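Local coordinates for KLTH0A00704p (Lachancea thermotolerans, PDB 4J2G), which acts in autophagy as an Atg13-family protein, whose HORMA domain, the part present here, probably mediates recruitment of PI 3-kinase, at residues 27-32 / 257-262; 33-38 / 72-77; 130-135 / 176-181; 162-167 / 248-253. The protein carries 1 engineered substitution. One frame throughout, in Å; residues are numbered along the deposited sequence.

Contact 1: residues 27-32 / 257-262; sequences DNFFLK and LRISVS
Phe29 and Phe30 of helix 18-39 meet Leu257 and Ile259 of strand 255-264, and everything that passes between the two segments is apolar. Phe29 carries most of the helix's share. Its CG lies anti to the backbone N (chi1 -173°), which places the CD2/CE2 side of the ring beside Leu257 and Ile259. Ile259 comes from the opposite direction and sets its CD1 against the ring edge, near the ring plane, with CE2 of Phe29 3.9 Å from CD1 of Ile259. Leu257 reaches both rings with its fork. Its CD1 lies 4.1 Å from CD2 of Phe29, and its CD2 lies 4.0 Å from CE1 of Phe30. Both branches meet their rings obliquely.

The layout is that of a HORMA domain, with helices laid over one face of an antiparallel sheet. Segments 27-32 and 257-262 run nearly parallel (11°), their axes 11.5 Å apart at the closest. Leu164 and Leu167 of helix 158-177 fill in beside Leu257 and Ile259. Phe30 turns its ring to Trp77 of helix 70-78.

No hydrogen bond joins the two segments. In the helix, Leu31 N bonds to Asp27 O at 3.1 Å. In the sheet, Leu257 and Ile259 pair through their backbones with Ile250 and Ile247, and Arg258 and Ser260 pair with Gln135 and Leu133.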
loop_
_atom_site.group_PDB
_atom_site.type_symbol
_atom_site.label_atom_id
_atom_site.label_comp_id
_atom_site.label_asym_id
_atom_site.label_seq_id
_atom_site.Cartn_x
_atom_site.Cartn_y
_atom_site.Cartn_z
ATOM N N ASP A 27 -3.394 -3.164 18.644
ATOM C CA ASP A 27 -4.484 -2.510 17.913
ATOM C C ASP A 27 -4.173 -1.019 17.616
ATOM O O ASP A 27 -4.547 -0.484 16.551
ATOM C CB ASP A 27 -5.783 -2.661 18.692
ATOM C CG ASP A 27 -6.977 -1.985 18.022
ATOM O OD1 ASP A 27 -7.355 -2.261 16.862
ATOM O OD2 ASP A 27 -7.575 -1.161 18.699
ATOM N N ASN A 28 -3.460 -0.374 18.533
ATOM C CA ASN A 28 -3.136 1.033 18.413
ATOM C C ASN A 28 -2.068 1.219 17.332
ATOM O O ASN A 28 -2.064 2.212 16.594
ATOM C CB ASN A 28 -2.603 1.603 19.731
ATOM C CG ASN A 28 -3.706 2.025 20.697
ATOM O OD1 ASN A 28 -4.873 2.213 20.331
ATOM N ND2 ASN A 28 -3.325 2.196 21.952
ATOM N N PHE A 29 -1.173 0.250 17.240
ATOM C CA PHE A 29 -0.173 0.298 16.234
ATOM C C PHE A 29 -0.827 0.194 14.825
ATOM O O PHE A 29 -0.552 1.011 13.919
ATOM C CB PHE A 29 0.775 -0.835 16.410
ATOM C CG PHE A 29 1.899 -0.736 15.496
ATOM C CD1 PHE A 29 2.938 0.175 15.763
ATOM C CD2 PHE A 29 1.892 -1.457 14.318
ATOM C CE1 PHE A 29 3.974 0.338 14.873
ATOM C CE2 PHE A 29 2.917 -1.295 13.405
ATOM C CZ PHE A 29 3.947 -0.391 13.676
ATOM N N PHE A 30 -1.674 -0.818 14.649
ATOM C CA PHE A 30 -2.415 -0.997 13.396
ATOM C C PHE A 30 -3.015 0.325 12.966
ATOM O O PHE A 30 -2.830 0.732 11.827
ATOM C CB PHE A 30 -3.566 -1.957 13.567
ATOM C CG PHE A 30 -3.229 -3.360 13.276
ATOM C CD1 PHE A 30 -2.219 -4.034 13.989
ATOM C CD2 PHE A 30 -3.930 -4.029 12.284
ATOM C CE1 PHE A 30 -1.940 -5.358 13.680
ATOM C CE2 PHE A 30 -3.630 -5.334 11.949
ATOM C CZ PHE A 30 -2.665 -6.019 12.681
ATOM N N LEU A 31 -3.705 0.979 13.898
ATOM C CA LEU A 31 -4.281 2.311 13.677
ATOM C C LEU A 31 -3.246 3.364 13.307
ATOM O O LEU A 31 -3.424 4.010 12.284
ATOM C CB LEU A 31 -5.078 2.799 14.873
ATOM C CG LEU A 31 -6.310 1.959 15.275
ATOM C CD1 LEU A 31 -6.917 2.510 16.587
ATOM C CD2 LEU A 31 -7.364 1.922 14.197
ATOM N N LYS A 32 -2.160 3.514 14.099
ATOM C CA LYS A 32 -1.093 4.464 13.766
ATOM C C LYS A 32 -0.463 4.152 12.383
ATOM O O LYS A 32 -0.258 5.066 11.570
ATOM C CB LYS A 32 0.015 4.527 14.862
ATOM C CG LYS A 32 -0.410 5.210 16.166
ATOM C CD LYS A 32 0.731 5.293 17.184
ATOM C CE LYS A 32 0.186 5.586 18.588
ATOM N NZ LYS A 32 1.253 5.573 19.644
ATOM N N LEU A 257 3.681 -10.046 14.565
ATOM C CA LEU A 257 3.189 -8.884 13.818
ATOM C C LEU A 257 3.976 -8.758 12.499
ATOM O O LEU A 257 5.172 -8.566 12.523
ATOM C CB LEU A 257 3.252 -7.642 14.683
ATOM C CG LEU A 257 2.250 -6.477 14.506
ATOM C CD1 LEU A 257 2.848 -5.290 15.243
ATOM C CD2 LEU A 257 1.916 -6.029 13.082
ATOM N N ARG A 258 3.304 -8.926 11.360
ATOM C CA ARG A 258 3.990 -8.953 10.040
ATOM C C ARG A 258 3.431 -7.813 9.166
ATOM O O ARG A 258 2.201 -7.723 8.968
ATOM C CB ARG A 258 3.704 -10.275 9.286
ATOM C CG ARG A 258 4.241 -11.543 9.940
ATOM C CD ARG A 258 3.975 -12.800 9.137
ATOM N NE ARG A 258 4.347 -14.051 9.833
ATOM C CZ ARG A 258 5.588 -14.516 10.086
ATOM N NH1 ARG A 258 6.697 -13.863 9.725
ATOM N NH2 ARG A 258 5.722 -15.686 10.704
ATOM N N ILE A 259 4.331 -6.952 8.677
ATOM C CA ILE A 259 4.034 -5.899 7.688
ATOM C C ILE A 259 4.783 -6.177 6.404
ATOM O O ILE A 259 5.983 -6.376 6.413
ATOM C CB ILE A 259 4.506 -4.504 8.168
ATOM C CG1 ILE A 259 3.749 -4.175 9.450
ATOM C CG2 ILE A 259 4.185 -3.420 7.066
ATOM C CD1 ILE A 259 4.371 -3.092 10.287
ATOM N N SER A 260 4.084 -6.185 5.309
ATOM C CA SER A 260 4.724 -6.294 3.990
ATOM C C SER A 260 4.041 -5.338 2.952
ATOM O O SER A 260 2.963 -4.847 3.206
ATOM C CB SER A 260 4.640 -7.724 3.511
ATOM O OG SER A 260 3.235 -8.020 3.370
ATOM N N VAL A 261 4.707 -5.052 1.824
ATOM C CA VAL A 261 4.166 -4.183 0.782
ATOM C C VAL A 261 4.684 -4.736 -0.530
ATOM O O VAL A 261 5.840 -5.068 -0.641
ATOM C CB VAL A 261 4.529 -2.656 0.951
ATOM C CG1 VAL A 261 6.026 -2.450 0.900
ATOM C CG2 VAL A 261 3.867 -1.810 -0.177
ATOM N N SER A 262 3.794 -4.865 -1.490
ATOM C CA SER A 262 4.121 -5.112 -2.908
ATOM C C SER A 262 3.835 -3.848 -3.671
ATOM O O SER A 262 2.777 -3.251 -3.471
ATOM C CB SER A 262 3.195 -6.174 -3.444
ATOM O OG SER A 262 3.613 -7.405 -2.866
#

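Contact 2: residues 33-38 / 72-77; sequences AALLIC and RELKPW
Leu74 straddles the side of helix 18-39 with its two methyl groups. CD2 of Leu74 rests on CB of Ala34, 4.1 Å away. CD1 of Leu74 meets CD2 of Leu35, also at 4.1 Å, and the two leucine side chains cross at a slant. In Leu74, CG sits anti to the carbonyl carbon, beside the backbone N (chi1 -70°), which sets CD1 against Leu35 and CD2 against Ala34. The CB of Ala34 points toward the short helix. The CA atoms of Ala34 and Leu74 are 8.6 Å apart, a spacing consistent with the small alanine.

This is a helix-to-helix contact. The short helix 70-78 lies against helix 18-39 and also over strand 201-208 at the border of the main sheet. Leu74 touches Ile206 of that strand, while Ala34 also reaches Leu89 and Ile91 of strand 89-96. The short helix is kinked at Pro76 and Trp77. At the kink, Trp77 N bonds to Leu74 O at 2.8 Å. The Trp77 ring carries Pro76 CB over one face, offset toward the rim, and its NE1 bonds to Pro87 O.

No hydrogen bond or charge pair links the two segments. The contact is small and purely aliphatic, so it depends on shape and on burial from water, not on directed bonds.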
loop_
_atom_site.group_PDB
_atom_site.type_symbol
_atom_site.label_atom_id
_atom_site.label_comp_id
_atom_site.label_asym_id
_atom_site.label_seq_id
_atom_site.Cartn_x
_atom_site.Cartn_y
_atom_site.Cartn_z
ATOM N N ALA A 33 -0.139 2.865 12.158
ATOM C CA ALA A 33 0.474 2.401 10.929
ATOM C C ALA A 33 -0.362 2.755 9.687
ATOM O O ALA A 33 0.133 3.419 8.725
ATOM C CB ALA A 33 0.802 0.898 10.981
ATOM N N ALA A 34 -1.635 2.408 9.751
ATOM C CA ALA A 34 -2.560 2.808 8.714
ATOM C C ALA A 34 -2.632 4.338 8.560
ATOM O O ALA A 34 -2.731 4.863 7.428
ATOM C CB ALA A 34 -3.921 2.199 8.985
ATOM N N LEU A 35 -2.558 5.083 9.664
ATOM C CA LEU A 35 -2.698 6.523 9.532
ATOM C C LEU A 35 -1.490 7.090 8.798
ATOM O O LEU A 35 -1.654 7.787 7.800
ATOM C CB LEU A 35 -2.978 7.229 10.875
ATOM C CG LEU A 35 -4.395 7.139 11.466
ATOM C CD1 LEU A 35 -4.435 7.704 12.889
ATOM C CD2 LEU A 35 -5.506 7.761 10.594
ATOM N N LEU A 36 -0.281 6.727 9.246
ATOM C CA LEU A 36 0.947 7.089 8.574
ATOM C C LEU A 36 0.888 6.862 7.037
ATOM O O LEU A 36 1.113 7.779 6.228
ATOM C CB LEU A 36 2.040 6.206 9.124
ATOM C CG LEU A 36 3.470 6.601 9.466
ATOM C CD1 LEU A 36 4.430 5.514 8.965
ATOM C CD2 LEU A 36 3.896 8.003 9.025
ATOM N N ILE A 37 0.585 5.626 6.644
ATOM C CA ILE A 37 0.589 5.219 5.264
ATOM C C ILE A 37 -0.407 6.063 4.446
ATOM O O ILE A 37 -0.016 6.648 3.450
ATOM C CB ILE A 37 0.302 3.716 5.173
ATOM C CG1 ILE A 37 1.500 2.902 5.677
ATOM C CG2 ILE A 37 0.004 3.274 3.760
ATOM C CD1 ILE A 37 1.143 1.436 5.758
ATOM N N CYS A 38 -1.653 6.185 4.899
ATOM C CA CYS A 38 -2.647 7.075 4.252
ATOM C C CYS A 38 -2.315 8.590 4.224
ATOM O O CYS A 38 -2.532 9.247 3.215
ATOM C CB CYS A 38 -4.065 6.835 4.838
ATOM S SG CYS A 38 -4.646 5.122 4.543
ATOM N N ARG A 72 -14.677 5.628 8.869
ATOM C CA ARG A 72 -15.607 4.593 8.465
ATOM C C ARG A 72 -14.792 3.340 8.182
ATOM O O ARG A 72 -15.002 2.312 8.797
ATOM C CB ARG A 72 -16.423 5.053 7.250
ATOM C CG ARG A 72 -17.197 3.936 6.576
ATOM C CD ARG A 72 -17.927 4.406 5.322
ATOM N NE ARG A 72 -18.711 5.612 5.599
ATOM C CZ ARG A 72 -18.382 6.848 5.207
ATOM N NH1 ARG A 72 -17.278 7.075 4.497
ATOM N NH2 ARG A 72 -19.172 7.867 5.521
ATOM N N GLU A 73 -13.789 3.479 7.327
ATOM C CA GLU A 73 -12.871 2.411 6.943
ATOM C C GLU A 73 -12.022 1.842 8.119
ATOM O O GLU A 73 -11.636 0.670 8.078
ATOM C CB GLU A 73 -11.955 2.885 5.801
ATOM C CG GLU A 73 -12.718 3.174 4.501
ATOM C CD GLU A 73 -11.859 3.146 3.202
ATOM O OE1 GLU A 73 -10.843 3.899 3.118
ATOM O OE2 GLU A 73 -12.224 2.383 2.247
ATOM N N LEU A 74 -11.737 2.629 9.150
ATOM C CA LEU A 74 -10.963 2.065 10.284
ATOM C C LEU A 74 -11.842 1.341 11.309
ATOM O O LEU A 74 -11.336 0.729 12.241
ATOM C CB LEU A 74 -10.100 3.109 10.940
ATOM C CG LEU A 74 -8.925 3.535 10.057
ATOM C CD1 LEU A 74 -8.284 4.767 10.625
ATOM C CD2 LEU A 74 -7.899 2.411 9.987
ATOM N N LYS A 75 -13.160 1.325 11.088
ATOM C CA LYS A 75 -14.086 0.684 12.066
ATOM C C LYS A 75 -13.687 -0.770 12.505
ATOM O O LYS A 75 -13.661 -1.080 13.721
ATOM C CB LYS A 75 -15.537 0.783 11.585
ATOM C CG LYS A 75 -16.513 -0.134 12.302
ATOM C CD LYS A 75 -17.370 -0.931 11.317
ATOM C CE LYS A 75 -16.679 -2.208 10.852
ATOM N NZ LYS A 75 -16.815 -2.349 9.373
ATOM N N PRO A 76 -13.315 -1.647 11.541
ATOM C CA PRO A 76 -12.906 -2.938 12.010
ATOM C C PRO A 76 -11.805 -2.933 13.068
ATOM O O PRO A 76 -11.712 -3.929 13.775
ATOM C CB PRO A 76 -12.392 -3.606 10.746
ATOM C CG PRO A 76 -13.230 -2.992 9.674
ATOM C CD PRO A 76 -13.192 -1.561 10.072
ATOM N N TRP A 77 -11.004 -1.866 13.204
ATOM C CA TRP A 77 -9.859 -1.883 14.183
ATOM C C TRP A 77 -10.097 -0.956 15.344
ATOM O O TRP A 77 -9.417 -1.046 16.385
ATOM C CB TRP A 77 -8.503 -1.500 13.459
ATOM C CG TRP A 77 -8.238 -2.475 12.391
ATOM C CD1 TRP A 77 -7.596 -3.681 12.563
ATOM C CD2 TRP A 77 -8.659 -2.441 11.007
ATOM N NE1 TRP A 77 -7.588 -4.388 11.404
ATOM C CE2 TRP A 77 -8.239 -3.672 10.427
ATOM C CE3 TRP A 77 -9.325 -1.515 10.213
ATOM C CZ2 TRP A 77 -8.448 -3.994 9.086
ATOM C CZ3 TRP A 77 -9.598 -1.841 8.860
ATOM C CH2 TRP A 77 -9.148 -3.087 8.305
#

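Contact 3: residues 130-135 / 176-181; sequences ERWLIQ and GLLPAS. With SO4 (sulfate ion), chain C.
Strand segment 130-135 starts beside the turn that joins helices 158-177 and 179-187, with Glu130 and Ala180 closest at 7.7 Å between CA atoms. Leu178 stands in that turn. Its CD1 lies 3.7 Å from CZ2 of Trp132 and 3.4 Å from OE2 of Glu130. Ala180 CB touches the same OE2 of Glu130 at 3.6 Å. Glu130 CG sits beside the backbone N (chi1 -53°) and the chain is extended beyond it, which carries the buried carboxylate to Leu178 and Ala180. A water donates to Glu130 OE2 at 2.6 Å and accepts from Ala180 N at 2.9 Å, bridging the two residues. Trp132 NE1 donates to Glu130 OE1 at 3.1 Å, almost straight (171°); OE1 lies in the indole plane, while the N-H meets the carboxylate from above. Thr93 OG1 also bonds to OE1. With an alanine at Glu130, the indole N-H and the water would probably lose their acceptor, and a gap would open beside Leu178.

Arg131 NH2 bonds to sulfate O4 at 2.7 Å and forms a salt bridge with Glu92.

Trp132 packs under Leu171 of helix 158-177 and Ile37 of helix 18-39, with strands 89-96 and 255-264 flanking.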
loop_
_atom_site.group_PDB
_atom_site.type_symbol
_atom_site.label_atom_id
_atom_site.label_comp_id
_atom_site.label_asym_id
_atom_site.label_seq_id
_atom_site.Cartn_x
_atom_site.Cartn_y
_atom_site.Cartn_z
ATOM N N GLU A 130 0.684 0.418 -5.000
ATOM C CA GLU A 130 1.227 -0.275 -3.845
ATOM C C GLU A 130 0.107 -1.013 -3.178
ATOM O O GLU A 130 -1.038 -0.522 -3.145
ATOM C CB GLU A 130 1.739 0.681 -2.761
ATOM C CG GLU A 130 2.734 1.733 -3.204
ATOM C CD GLU A 130 3.055 2.765 -2.064
ATOM O OE1 GLU A 130 2.178 3.151 -1.182
ATOM O OE2 GLU A 130 4.212 3.218 -2.089
ATOM N N ARG A 131 0.436 -2.149 -2.582
ATOM C CA ARG A 131 -0.568 -2.778 -1.705
ATOM C C ARG A 131 0.101 -3.274 -0.446
ATOM O O ARG A 131 0.968 -4.122 -0.523
ATOM C CB ARG A 131 -1.312 -3.903 -2.392
ATOM C CG ARG A 131 -2.501 -4.457 -1.587
ATOM C CD ARG A 131 -3.172 -5.603 -2.386
ATOM N NE ARG A 131 -4.063 -5.101 -3.445
ATOM C CZ ARG A 131 -3.997 -5.435 -4.741
ATOM N NH1 ARG A 131 -3.085 -6.274 -5.197
ATOM N NH2 ARG A 131 -4.887 -4.935 -5.594
ATOM N N TRP A 132 -0.336 -2.741 0.687
ATOM C CA TRP A 132 0.278 -3.033 2.013
ATOM C C TRP A 132 -0.622 -4.026 2.696
ATOM O O TRP A 132 -1.842 -4.039 2.486
ATOM C CB TRP A 132 0.284 -1.763 2.876
ATOM C CG TRP A 132 1.136 -0.664 2.379
ATOM C CD1 TRP A 132 0.810 0.269 1.377
ATOM C CD2 TRP A 132 2.432 -0.319 2.837
ATOM N NE1 TRP A 132 1.861 1.111 1.187
ATOM C CE2 TRP A 132 2.848 0.820 2.095
ATOM C CE3 TRP A 132 3.306 -0.866 3.812
ATOM C CZ2 TRP A 132 4.089 1.446 2.289
ATOM C CZ3 TRP A 132 4.516 -0.264 4.001
ATOM C CH2 TRP A 132 4.921 0.892 3.225
ATOM N N LEU A 133 -0.035 -4.842 3.536
ATOM C CA LEU A 133 -0.785 -5.815 4.317
ATOM C C LEU A 133 -0.130 -5.776 5.712
ATOM O O LEU A 133 1.071 -5.945 5.812
ATOM C CB LEU A 133 -0.484 -7.192 3.781
ATOM C CG LEU A 133 -1.047 -8.338 4.636
ATOM C CD1 LEU A 133 -2.584 -8.307 4.777
ATOM C CD2 LEU A 133 -0.573 -9.720 4.197
ATOM N N ILE A 134 -0.930 -5.558 6.740
ATOM C CA ILE A 134 -0.496 -5.551 8.159
ATOM C C ILE A 134 -1.430 -6.567 8.796
ATOM O O ILE A 134 -2.669 -6.610 8.488
ATOM C CB ILE A 134 -0.746 -4.174 8.777
ATOM C CG1 ILE A 134 -0.039 -3.099 7.916
ATOM C CG2 ILE A 134 -0.286 -4.133 10.246
ATOM C CD1 ILE A 134 -0.606 -1.711 8.125
ATOM N N GLN A 135 -0.830 -7.446 9.574
ATOM C CA GLN A 135 -1.437 -8.694 10.028
ATOM C C GLN A 135 -0.810 -9.152 11.343
ATOM O O GLN A 135 0.389 -8.891 11.583
ATOM C CB GLN A 135 -0.862 -9.745 9.117
ATOM C CG GLN A 135 -1.847 -10.511 8.339
ATOM C CD GLN A 135 -1.105 -11.458 7.438
ATOM O OE1 GLN A 135 0.147 -11.434 7.358
ATOM N NE2 GLN A 135 -1.865 -12.285 6.734
ATOM N N GLY A 176 8.643 6.770 2.955
ATOM C CA GLY A 176 9.100 7.868 2.198
ATOM C C GLY A 176 9.969 7.412 1.038
ATOM O O GLY A 176 10.140 8.152 0.106
ATOM N N LEU A 177 10.577 6.226 1.109
ATOM C CA LEU A 177 11.475 5.779 0.050
ATOM C C LEU A 177 10.808 5.060 -1.142
ATOM O O LEU A 177 11.477 4.650 -2.100
ATOM C CB LEU A 177 12.471 4.777 0.580
ATOM C CG LEU A 177 13.326 5.176 1.770
ATOM C CD1 LEU A 177 13.934 3.865 2.260
ATOM C CD2 LEU A 177 14.406 6.188 1.366
ATOM N N LEU A 178 9.537 4.789 -1.098
ATOM C CA LEU A 178 9.065 3.989 -2.202
ATOM C C LEU A 178 8.875 4.834 -3.472
ATOM O O LEU A 178 8.728 6.001 -3.379
ATOM C CB LEU A 178 7.759 3.325 -1.814
ATOM C CG LEU A 178 8.052 2.263 -0.729
ATOM C CD1 LEU A 178 6.710 1.734 -0.314
ATOM C CD2 LEU A 178 8.966 1.124 -1.181
ATOM N N PRO A 179 8.881 4.215 -4.635
ATOM C CA PRO A 179 8.644 4.888 -5.940
ATOM C C PRO A 179 7.407 5.752 -6.009
ATOM O O PRO A 179 7.430 6.774 -6.714
ATOM C CB PRO A 179 8.450 3.698 -6.902
ATOM C CG PRO A 179 9.321 2.637 -6.326
ATOM C CD PRO A 179 9.084 2.753 -4.807
ATOM N N ALA A 180 6.320 5.368 -5.340
ATOM C CA ALA A 180 5.106 6.226 -5.405
ATOM C C ALA A 180 5.340 7.554 -4.686
ATOM O O ALA A 180 4.626 8.541 -5.017
ATOM C CB ALA A 180 3.896 5.548 -4.814
ATOM N N SER A 181 6.278 7.581 -3.692
ATOM C CA SER A 181 6.592 8.851 -2.982
ATOM C C SER A 181 7.291 9.793 -3.939
ATOM O O SER A 181 7.080 11.009 -3.897
ATOM C CB SER A 181 7.530 8.650 -1.747
ATOM O OG SER A 181 6.861 7.847 -0.817
HETATM S S SO4 C . -4.300 -6.600 -8.737
HETATM O O1 SO4 C . -3.947 -7.693 -7.855
HETATM O O2 SO4 C . -3.545 -6.917 -9.957
HETATM O O3 SO4 C . -5.708 -6.402 -9.150
HETATM O O4 SO4 C . -3.942 -5.349 -8.038
HETATM O O HOH W 1 5.689 2.729 -4.183
#

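Contact 4: residues 162-167 / 248-253; sequences RQLVLL and TPIRTK
Ile250 plugs its CD1 methyl into helix 158-177 among Gln163, Leu164 and Leu167. CD1 of Ile250 lies 3.7 Å from CD2 of Leu164 and equally 3.7 Å from CD2 of Leu167. It also comes within 3.1 Å of the backbone O of Gln163, a tight approach. CG2 of Ile250 reaches CB of Gln163 at 4.1 Å, so both branches of the isoleucine are used. CG1 is anti to the carbonyl carbon and the chain is extended beyond it (chi2 -173°), which brings CD1 against the helix. Leu164 and Leu167 both meet it at a slant.

Further out, the helix backbone fixes the receiving atoms. Gln163 O accepts from Leu167 N at 3.1 Å. The Gln163 amide is engaged by Glu159, to which its NE2 donates, and Arg162 NE makes a salt bridge with the same carboxylate. On the strand side, Ile250 is flanked by the neighbouring strand 255-264. Leu160 also touches Ile250, and Phe29 covers Leu164 and Leu167 from helix 18-39.

Helix segment 162-167 and strand segment 250-252 run nearly antiparallel, at 158°, with axes 9.9 Å apart at the closest. Strand 242-252 lies at the border of the five-stranded antiparallel sheet. Helix 158-177 resting on it fits the helix-over-sheet build of the HORMA fold.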
loop_
_atom_site.group_PDB
_atom_site.type_symbol
_atom_site.label_atom_id
_atom_site.label_comp_id
_atom_site.label_asym_id
_atom_site.label_seq_id
_atom_site.Cartn_x
_atom_site.Cartn_y
_atom_site.Cartn_z
ATOM N N ARG A 162 8.625 -0.929 23.009
ATOM C CA ARG A 162 9.824 -0.413 22.411
ATOM C C ARG A 162 9.989 -1.009 21.006
ATOM O O ARG A 162 10.395 -0.309 20.094
ATOM C CB ARG A 162 11.030 -0.699 23.312
ATOM C CG ARG A 162 12.268 0.093 22.953
ATOM C CD ARG A 162 13.500 -0.626 23.456
ATOM N NE ARG A 162 13.650 -1.944 22.842
ATOM C CZ ARG A 162 14.689 -2.324 22.096
ATOM N NH1 ARG A 162 15.701 -1.486 21.858
ATOM N NH2 ARG A 162 14.715 -3.552 21.591
ATOM N N GLN A 163 9.678 -2.298 20.855
ATOM C CA GLN A 163 9.635 -2.964 19.560
ATOM C C GLN A 163 8.694 -2.249 18.569
ATOM O O GLN A 163 8.922 -2.304 17.377
ATOM C CB GLN A 163 9.141 -4.411 19.675
ATOM C CG GLN A 163 9.896 -5.320 20.630
ATOM C CD GLN A 163 11.289 -5.622 20.153
ATOM O OE1 GLN A 163 11.479 -6.118 19.043
ATOM N NE2 GLN A 163 12.281 -5.322 20.991
ATOM N N LEU A 164 7.643 -1.600 19.059
ATOM C CA LEU A 164 6.701 -0.983 18.162
ATOM C C LEU A 164 7.107 0.439 17.809
ATOM O O LEU A 164 6.767 0.907 16.751
ATOM C CB LEU A 164 5.258 -1.090 18.663
ATOM C CG LEU A 164 4.767 -2.538 18.758
ATOM C CD1 LEU A 164 3.557 -2.570 19.670
ATOM C CD2 LEU A 164 4.428 -3.180 17.411
ATOM N N VAL A 165 7.919 1.072 18.644
ATOM C CA VAL A 165 8.395 2.412 18.391
ATOM C C VAL A 165 9.427 2.290 17.283
ATOM O O VAL A 165 9.481 3.108 16.357
ATOM C CB VAL A 165 9.016 3.026 19.681
ATOM C CG1 VAL A 165 9.914 4.195 19.368
ATOM C CG2 VAL A 165 7.932 3.499 20.644
ATOM N N LEU A 166 10.262 1.266 17.406
ATOM C CA LEU A 166 11.294 0.973 16.415
ATOM C C LEU A 166 10.665 0.601 15.069
ATOM O O LEU A 166 11.070 1.089 14.032
ATOM C CB LEU A 166 12.139 -0.193 16.889
ATOM C CG LEU A 166 13.534 -0.015 17.512
ATOM C CD1 LEU A 166 13.810 1.377 18.054
ATOM C CD2 LEU A 166 13.722 -1.100 18.561
ATOM N N LEU A 167 9.669 -0.274 15.102
ATOM C CA LEU A 167 8.950 -0.636 13.920
ATOM C C LEU A 167 8.280 0.572 13.255
ATOM O O LEU A 167 8.282 0.689 12.004
ATOM C CB LEU A 167 7.915 -1.675 14.243
ATOM C CG LEU A 167 7.142 -2.129 13.025
ATOM C CD1 LEU A 167 8.052 -3.012 12.241
ATOM C CD2 LEU A 167 5.943 -2.920 13.458
ATOM N N THR A 248 10.848 -7.215 9.458
ATOM C CA THR A 248 11.142 -8.324 10.377
ATOM C C THR A 248 9.944 -8.442 11.282
ATOM O O THR A 248 9.436 -7.428 11.760
ATOM C CB THR A 248 12.355 -8.004 11.274
ATOM O OG1 THR A 248 13.414 -7.453 10.469
ATOM C CG2 THR A 248 12.827 -9.266 12.024
ATOM N N PRO A 249 9.446 -9.662 11.489
ATOM C CA PRO A 249 8.235 -9.673 12.269
ATOM C C PRO A 249 8.492 -9.348 13.722
ATOM O O PRO A 249 9.618 -9.512 14.233
ATOM C CB PRO A 249 7.721 -11.091 12.075
ATOM C CG PRO A 249 8.276 -11.498 10.732
ATOM C CD PRO A 249 9.677 -10.961 10.835
ATOM N N ILE A 250 7.483 -8.805 14.371
ATOM C CA ILE A 250 7.584 -8.630 15.791
ATOM C C ILE A 250 6.994 -9.863 16.458
ATOM O O ILE A 250 5.845 -10.258 16.190
ATOM C CB ILE A 250 6.990 -7.305 16.247
ATOM C CG1 ILE A 250 7.887 -6.197 15.703
ATOM C CG2 ILE A 250 6.938 -7.251 17.760
ATOM C CD1 ILE A 250 7.544 -4.814 16.189
ATOM N N ARG A 251 7.849 -10.506 17.254
ATOM C CA ARG A 251 7.486 -11.711 17.981
ATOM C C ARG A 251 6.663 -11.324 19.196
ATOM O O ARG A 251 7.106 -10.502 20.006
ATOM C CB ARG A 251 8.736 -12.491 18.393
ATOM C CG ARG A 251 9.061 -13.685 17.498
ATOM C CD ARG A 251 9.651 -13.300 16.146
ATOM N NE ARG A 251 9.061 -14.112 15.069
ATOM C CZ ARG A 251 9.606 -14.299 13.867
ATOM N NH1 ARG A 251 10.781 -13.726 13.573
ATOM N NH2 ARG A 251 8.975 -15.059 12.959
ATOM N N THR A 252 5.450 -11.873 19.271
ATOM C CA THR A 252 4.567 -11.708 20.421
ATOM C C THR A 252 3.795 -12.997 20.815
ATOM O O THR A 252 3.560 -13.902 19.985
ATOM C CB THR A 252 3.569 -10.573 20.169
ATOM O OG1 THR A 252 3.417 -9.827 21.369
ATOM C CG2 THR A 252 2.210 -11.111 19.722
ATOM N N LYS A 253 3.390 -13.062 22.085
ATOM C CA LYS A 253 2.700 -14.240 22.605
ATOM C C LYS A 253 1.435 -14.606 21.829
ATOM O O LYS A 253 1.099 -15.785 21.671
ATOM C CB LYS A 253 2.401 -14.079 24.089
ATOM C CG LYS A 253 1.537 -12.890 24.476
ATOM C CD LYS A 253 1.470 -12.777 25.999
ATOM C CE LYS A 253 2.864 -12.624 26.610
ATOM N NZ LYS A 253 2.957 -13.215 27.978
#

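In the fold
Contact 1 lies amid the others, its centre about 10 Å from those of contacts 2 and 4 and about 11 Å from that of contact 3. Helix 18-39 serves contacts 1 and 2, and CD2 of Leu31 comes 3.7 Å from CB of Trp77 between them. Strands 126-136, 255-264 and 242-252, neighbours in one sheet, tie contacts 3, 1 and 4. Contacts 2 and 3 meet where CB of Ala33 lies 4.1 Å from CD1 of Ile134. Contacts 3 and 4 use different parts of helix 158-177, with centres about 19 Å apart and no touch. The sulfate, probably from the crystallisation liquor, is bound at contact 3.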